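Local coordinates for protein aminoglycoside N(3)-acetyltransferase (Enterobacter cloacae, PDB 6NP3) that transfers the acetyl group of acetyl-CoA to the 3-amino group of 2-deoxystreptamine antibiotics and so probably confers resistance to gentamicin and related aminoglycosides, at residues D165-T168 with A169-Y172; D229-R233 with T234-Q238. All coordinates share one frame; numbering follows the deposited sequence.

Contact 1 of 2, residues D165-T168 with A169-Y172; sequences DAVT and ALHY. With LLL ((2R,3R,4R,5R)-2-((1S,2S,3R,4S,6R)-4,6-diamino-3-((2R,3R,6S)-3-amino-6-(aminomethyl)-tetrahydro-2H-pyran-2-yloxy)-2-hydr oxycyclohexyloxy)-5-methyl-4-(methylamino)-tetrahydro-2H-pyran-3,5-diol), chain B.
The turn that leads into helix 170-176 at the antibiotic pocket is closed by two backbone bonds, Leu170 N to Val167 O at 3.0 Å and His171 N to Thr168 O at 2.9 Å. The first closes a type I beta turn from Val167 to Leu170, and the second carries the chain on toward helical geometry. Beside the turn, Val167 CG1 packs on Leu170 CD1 at 4.1 Å, and Leu170 continues onto Val223 and Ile226 of helix 222-233. The imidazole of His171 starts out beside Thr168 O, which lies 3.4 Å from His171 CD2, obliquely to the ring. With CG anti to its own carbonyl carbon (chi1 -62°), the ring reaches past Thr168 to the gentamicin-type ligand, whose amine N32 donates to His171 NE2 at 2.8 Å, at the ring edge and in its plane. At the other nitrogen, ND1 is hydrogen-bonded to Glu174 OE2, so the ring is held from both nitrogens and its rotation is fixed. Asp165, its side chain modelled in two conformers, also belongs to the antibiotic pocket. The chain of contacts from Glu174 through His171 to the amine is consistent with the catalytic triad described for this enzyme.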
loop_
_atom_site.group_PDB
_atom_site.type_symbol
_atom_site.label_atom_id
_atom_site.label_comp_id
_atom_site.label_asym_id
_atom_site.label_seq_id
_atom_site.Cartn_x
_atom_site.Cartn_y
_atom_site.Cartn_z
ATOM N N ASP A 165 -3.366 -5.405 -10.230
ATOM C CA ASP A 165 -2.316 -5.933 -9.373
ATOM C C ASP A 165 -1.967 -4.991 -8.231
ATOM O O ASP A 165 -1.231 -5.391 -7.323
ATOM C CB ASP A 165 -1.026 -6.119 -10.181
ATOM C CG ASP A 165 -0.366 -4.782 -10.529
ATOM O OD1 ASP A 165 -0.877 -4.106 -11.433
ATOM O OD2 ASP A 165 0.626 -4.383 -9.881
ATOM N N ALA A 166 -2.454 -3.751 -8.262
ATOM C CA ALA A 166 -1.928 -2.704 -7.401
ATOM C C ALA A 166 -2.555 -2.662 -6.017
ATOM O O ALA A 166 -2.067 -1.922 -5.173
ATOM C CB ALA A 166 -2.146 -1.347 -8.068
ATOM N N VAL A 167 -3.543 -3.504 -5.735
ATOM C CA VAL A 167 -4.420 -3.334 -4.569
ATOM C C VAL A 167 -3.812 -3.989 -3.325
ATOM O O VAL A 167 -4.123 -5.132 -2.961
ATOM C CB VAL A 167 -5.807 -3.898 -4.884
ATOM C CG1 VAL A 167 -6.733 -3.630 -3.728
ATOM C CG2 VAL A 167 -6.364 -3.364 -6.194
ATOM N N THR A 168 -2.938 -3.240 -2.660
ATOM C CA THR A 168 -2.204 -3.766 -1.514
ATOM C C THR A 168 -3.132 -4.310 -0.449
ATOM O O THR A 168 -2.785 -5.275 0.238
ATOM C CB THR A 168 -1.356 -2.646 -0.907
ATOM O OG1 THR A 168 -0.659 -1.948 -1.952
ATOM C CG2 THR A 168 -0.408 -3.158 0.114
ATOM N N ALA A 169 -4.287 -3.688 -0.262
ATOM C CA ALA A 169 -5.150 -4.147 0.805
ATOM C C ALA A 169 -5.554 -5.604 0.650
ATOM O O ALA A 169 -5.871 -6.250 1.660
ATOM C CB ALA A 169 -6.388 -3.286 0.932
ATOM N N LEU A 170 -5.579 -6.134 -0.576
ATOM C CA LEU A 170 -5.923 -7.539 -0.758
ATOM C C LEU A 170 -4.898 -8.495 -0.164
ATOM O O LEU A 170 -5.226 -9.671 0.031
ATOM C CB LEU A 170 -6.199 -7.849 -2.226
ATOM C CG LEU A 170 -7.613 -7.496 -2.685
ATOM C CD1 LEU A 170 -7.721 -7.546 -4.185
ATOM C CD2 LEU A 170 -8.604 -8.445 -2.030
ATOM N N HIS A 171 -3.679 -8.044 0.131
ATOM C CA HIS A 171 -2.797 -8.889 0.933
ATOM C C HIS A 171 -3.378 -9.207 2.305
ATOM O O HIS A 171 -2.977 -10.224 2.895
ATOM C CB HIS A 171 -1.383 -8.310 1.006
ATOM C CG HIS A 171 -0.705 -8.221 -0.324
ATOM N ND1 HIS A 171 -0.475 -9.325 -1.113
ATOM C CD2 HIS A 171 -0.187 -7.168 -1.001
ATOM C CE1 HIS A 171 0.150 -8.954 -2.216
ATOM N NE2 HIS A 171 0.338 -7.649 -2.172
ATOM N N TYR A 172 -4.290 -8.391 2.838
ATOM C CA TYR A 172 -4.956 -8.773 4.082
ATOM C C TYR A 172 -5.799 -10.024 3.870
ATOM O O TYR A 172 -5.823 -10.923 4.717
ATOM C CB TYR A 172 -5.806 -7.600 4.587
ATOM C CG TYR A 172 -6.516 -7.902 5.881
ATOM C CD1 TYR A 172 -7.669 -8.654 5.900
ATOM C CD2 TYR A 172 -6.020 -7.475 7.091
ATOM C CE1 TYR A 172 -8.305 -8.990 7.083
ATOM C CE2 TYR A 172 -6.670 -7.780 8.269
ATOM C CZ TYR A 172 -7.811 -8.543 8.262
ATOM O OH TYR A 172 -8.426 -8.868 9.462
HETATM C C11 LLL B . 4.646 -6.757 -7.445
HETATM O O11 LLL B . 3.824 -6.413 -6.299
HETATM C C21 LLL B . 4.183 -5.885 -8.609
HETATM N N21 LLL B . 4.146 -4.507 -8.131
HETATM C C31 LLL B . 2.788 -6.225 -8.984
HETATM C C41 LLL B . 2.750 -7.684 -9.409
HETATM C C51 LLL B . 3.274 -8.527 -8.252
HETATM O O51 LLL B . 4.558 -8.111 -7.877
HETATM C C61 LLL B . 3.365 -9.982 -8.658
HETATM N N61 LLL B . 3.884 -10.742 -7.521
HETATM C C12 LLL B . 4.897 -6.137 -2.232
HETATM N N12 LLL B . 5.225 -6.390 -0.835
HETATM C C22 LLL B . 3.500 -6.648 -2.579
HETATM C C32 LLL B . 3.220 -6.273 -4.020
HETATM N N32 LLL B . 1.874 -6.724 -4.384
HETATM C C42 LLL B . 4.207 -6.895 -5.009
HETATM C C52 LLL B . 5.632 -6.519 -4.602
HETATM O O52 LLL B . 6.529 -7.253 -5.402
HETATM C C62 LLL B . 5.922 -6.822 -3.145
HETATM O O62 LLL B . 7.198 -6.297 -2.830
HETATM C C13 LLL B . 8.142 -7.178 -2.217
HETATM C C23 LLL B . 9.026 -6.310 -1.326
HETATM O O23 LLL B . 8.189 -5.599 -0.437
HETATM C C33 LLL B . 9.793 -5.273 -2.167
HETATM N N33 LLL B . 10.729 -4.518 -1.305
HETATM C C43 LLL B . 10.561 -6.016 -3.280
HETATM O O43 LLL B . 11.594 -6.744 -2.646
HETATM C C53 LLL B . 9.622 -6.955 -4.046
HETATM O O53 LLL B . 8.952 -7.858 -3.197
HETATM C C83 LLL B . 11.148 -5.013 -4.281
HETATM C C93 LLL B . 10.522 -3.061 -1.452
#

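Contact 2 of 2, residues D229-R233 with T234-Q238; sequences DYLAR and TRVAQ
Thr234, where the chain leaves helix 222-233, folds back on Tyr230 and meets it twice, at its carbonyl and at its ring. Its hydroxyl OG1 donates to Tyr230 O at 2.8 Å, the donor tilted 28° from the carbonyl plane. Arg233 N donates to the same oxygen from the opposite face, so one backbone N-H and one hydroxyl grip this carbonyl. OG1 also sits over the centre of the Tyr230 ring, 3.5 Å above its plane, while Thr234 CB makes a CH-pi contact 4.1 Å from the ring centroid and 13° off its normal. The methyl CG2, anti to the backbone N, extends tothe phenol end, 3.6 Å from Tyr230 OH. Farther along, Val236 CG2 lies 4.1 Å from Leu231 CD2 and borders the Tyr230 ring at CE2. One water bridges the helix and the departing chain through Leu231 O and Thr234 O. Behind this shell, helix 251-265 holds the tyrosine: Asp253 OD2 is hydrogen-bonded to its OH and Phe257 meets its ring edge-to-face. The hydroxyl thus spends its proton on Tyr230 O, and what lies over the ring is its oxygen, in contact but not as a donor to the ring; the water donates to both carbonyls it joins.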
loop_
_atom_site.group_PDB
_atom_site.type_symbol
_atom_site.label_atom_id
_atom_site.label_comp_id
_atom_site.label_asym_id
_atom_site.label_seq_id
_atom_site.Cartn_x
_atom_site.Cartn_y
_atom_site.Cartn_z
ATOM N N ASP A 229 -11.660 -10.060 -11.127
ATOM C CA ASP A 229 -12.980 -10.650 -10.933
ATOM C C ASP A 229 -13.913 -9.651 -10.267
ATOM O O ASP A 229 -15.010 -9.377 -10.770
ATOM C CB ASP A 229 -12.869 -11.934 -10.103
ATOM C CG ASP A 229 -13.133 -13.189 -10.916
ATOM O OD1 ASP A 229 -13.531 -13.094 -12.093
ATOM O OD2 ASP A 229 -12.952 -14.296 -10.376
ATOM N N TYR A 230 -13.441 -9.016 -9.191
ATOM C CA TYR A 230 -14.286 -8.094 -8.432
ATOM C C TYR A 230 -14.779 -6.970 -9.320
ATOM O O TYR A 230 -15.962 -6.624 -9.303
ATOM C CB TYR A 230 -13.504 -7.525 -7.253
ATOM C CG TYR A 230 -14.248 -6.548 -6.403
ATOM C CD1 TYR A 230 -15.064 -6.986 -5.410
ATOM C CD2 TYR A 230 -14.118 -5.175 -6.591
ATOM C CE1 TYR A 230 -15.714 -6.083 -4.579
ATOM C CE2 TYR A 230 -14.780 -4.277 -5.797
ATOM C CZ TYR A 230 -15.577 -4.733 -4.800
ATOM O OH TYR A 230 -16.201 -3.799 -4.007
ATOM N N LEU A 231 -13.878 -6.399 -10.104
ATOM C CA LEU A 231 -14.247 -5.268 -10.936
ATOM C C LEU A 231 -15.177 -5.676 -12.064
ATOM O O LEU A 231 -15.943 -4.840 -12.550
ATOM C CB LEU A 231 -12.992 -4.595 -11.481
ATOM C CG LEU A 231 -12.157 -3.902 -10.400
ATOM C CD1 LEU A 231 -10.824 -3.423 -10.971
ATOM C CD2 LEU A 231 -12.901 -2.722 -9.783
ATOM N N ALA A 232 -15.168 -6.938 -12.459
ATOM C CA ALA A 232 -16.116 -7.408 -13.458
ATOM C C ALA A 232 -17.491 -7.657 -12.877
ATOM O O ALA A 232 -18.438 -7.841 -13.649
ATOM C CB ALA A 232 -15.620 -8.723 -14.066
ATOM N N ARG A 233 -17.620 -7.686 -11.545
ATOM C CA ARG A 233 -18.821 -8.143 -10.875
ATOM C C ARG A 233 -19.474 -7.104 -9.979
ATOM O O ARG A 233 -20.467 -7.436 -9.326
ATOM C CB ARG A 233 -18.484 -9.354 -9.992
ATOM C CG ARG A 233 -18.203 -10.623 -10.773
ATOM C CD ARG A 233 -17.661 -11.704 -9.852
ATOM N NE ARG A 233 -17.428 -12.974 -10.538
ATOM C CZ ARG A 233 -18.187 -14.055 -10.387
ATOM N NH1 ARG A 233 -19.225 -14.034 -9.564
ATOM N NH2 ARG A 233 -17.897 -15.161 -11.055
ATOM N N THR A 234 -18.954 -5.874 -9.920
ATOM C CA THR A 234 -19.330 -4.909 -8.894
ATOM C C THR A 234 -19.470 -3.533 -9.506
ATOM O O THR A 234 -18.667 -3.130 -10.350
ATOM C CB THR A 234 -18.236 -4.836 -7.812
ATOM O OG1 THR A 234 -17.896 -6.159 -7.391
ATOM C CG2 THR A 234 -18.697 -4.050 -6.618
ATOM N N ARG A 235 -20.483 -2.814 -9.057
ATOM C CA ARG A 235 -20.596 -1.398 -9.374
ATOM C C ARG A 235 -19.557 -0.626 -8.580
ATOM O O ARG A 235 -19.522 -0.707 -7.348
ATOM C CB ARG A 235 -22.005 -0.902 -9.066
ATOM C CG ARG A 235 -23.016 -1.479 -10.052
ATOM C CD ARG A 235 -24.396 -0.897 -9.862
ATOM N NE ARG A 235 -24.445 0.513 -10.234
ATOM C CZ ARG A 235 -25.559 1.235 -10.248
ATOM N NH1 ARG A 235 -26.697 0.668 -9.899
ATOM N NH2 ARG A 235 -25.524 2.511 -10.594
ATOM N N VAL A 236 -18.716 0.100 -9.299
ATOM C CA VAL A 236 -17.614 0.874 -8.755
ATOM C C VAL A 236 -17.556 2.178 -9.542
ATOM O O VAL A 236 -17.519 2.163 -10.778
ATOM C CB VAL A 236 -16.304 0.078 -8.915
ATOM C CG1 VAL A 236 -15.117 0.931 -8.540
ATOM C CG2 VAL A 236 -16.326 -1.226 -8.114
ATOM N N ALA A 237 -17.533 3.315 -8.845
ATOM C CA ALA A 237 -17.434 4.587 -9.547
ATOM C C ALA A 237 -16.151 4.643 -10.359
ATOM O O ALA A 237 -15.066 4.327 -9.856
ATOM C CB ALA A 237 -17.459 5.751 -8.554
ATOM N N GLN A 238 -16.290 5.043 -11.623
ATOM C CA GLN A 238 -15.193 5.156 -12.562
ATOM C C GLN A 238 -15.246 6.543 -13.175
ATOM O O GLN A 238 -16.322 7.104 -13.395
ATOM C CB GLN A 238 -15.333 4.103 -13.660
ATOM C CG GLN A 238 -15.280 2.662 -13.125
ATOM C CD GLN A 238 -16.017 1.672 -14.001
ATOM O OE1 GLN A 238 -15.684 1.487 -15.168
ATOM N NE2 GLN A 238 -17.034 1.037 -13.438
HETATM O O HOH W 1 -16.355 -2.357 -11.737
#

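Following the chain, contact 1 comes first: residues 165-172 turn the loop after strand 156-160 into helix 170-176. The antiparallel pair 184-193 and 196-205 intervenes before helix 222-233, at whose far end contact 2 (229-238) turns the chain toward strand 237-241, an outermost strand of the mixed sheet. Each is a local contact within one continuous stretch, so the two stand in series, neither nested nor crossed. The centres of contact 1 and contact 2 are about 15 Å apart, and the nearest atoms of contacts 1 and 2 about 7 Å, without touching. Helices 222-233 and 251-265 connect them: Leu170 of contact 1 packs on both, and contact 2 comprises the end of the former and packs on the latter.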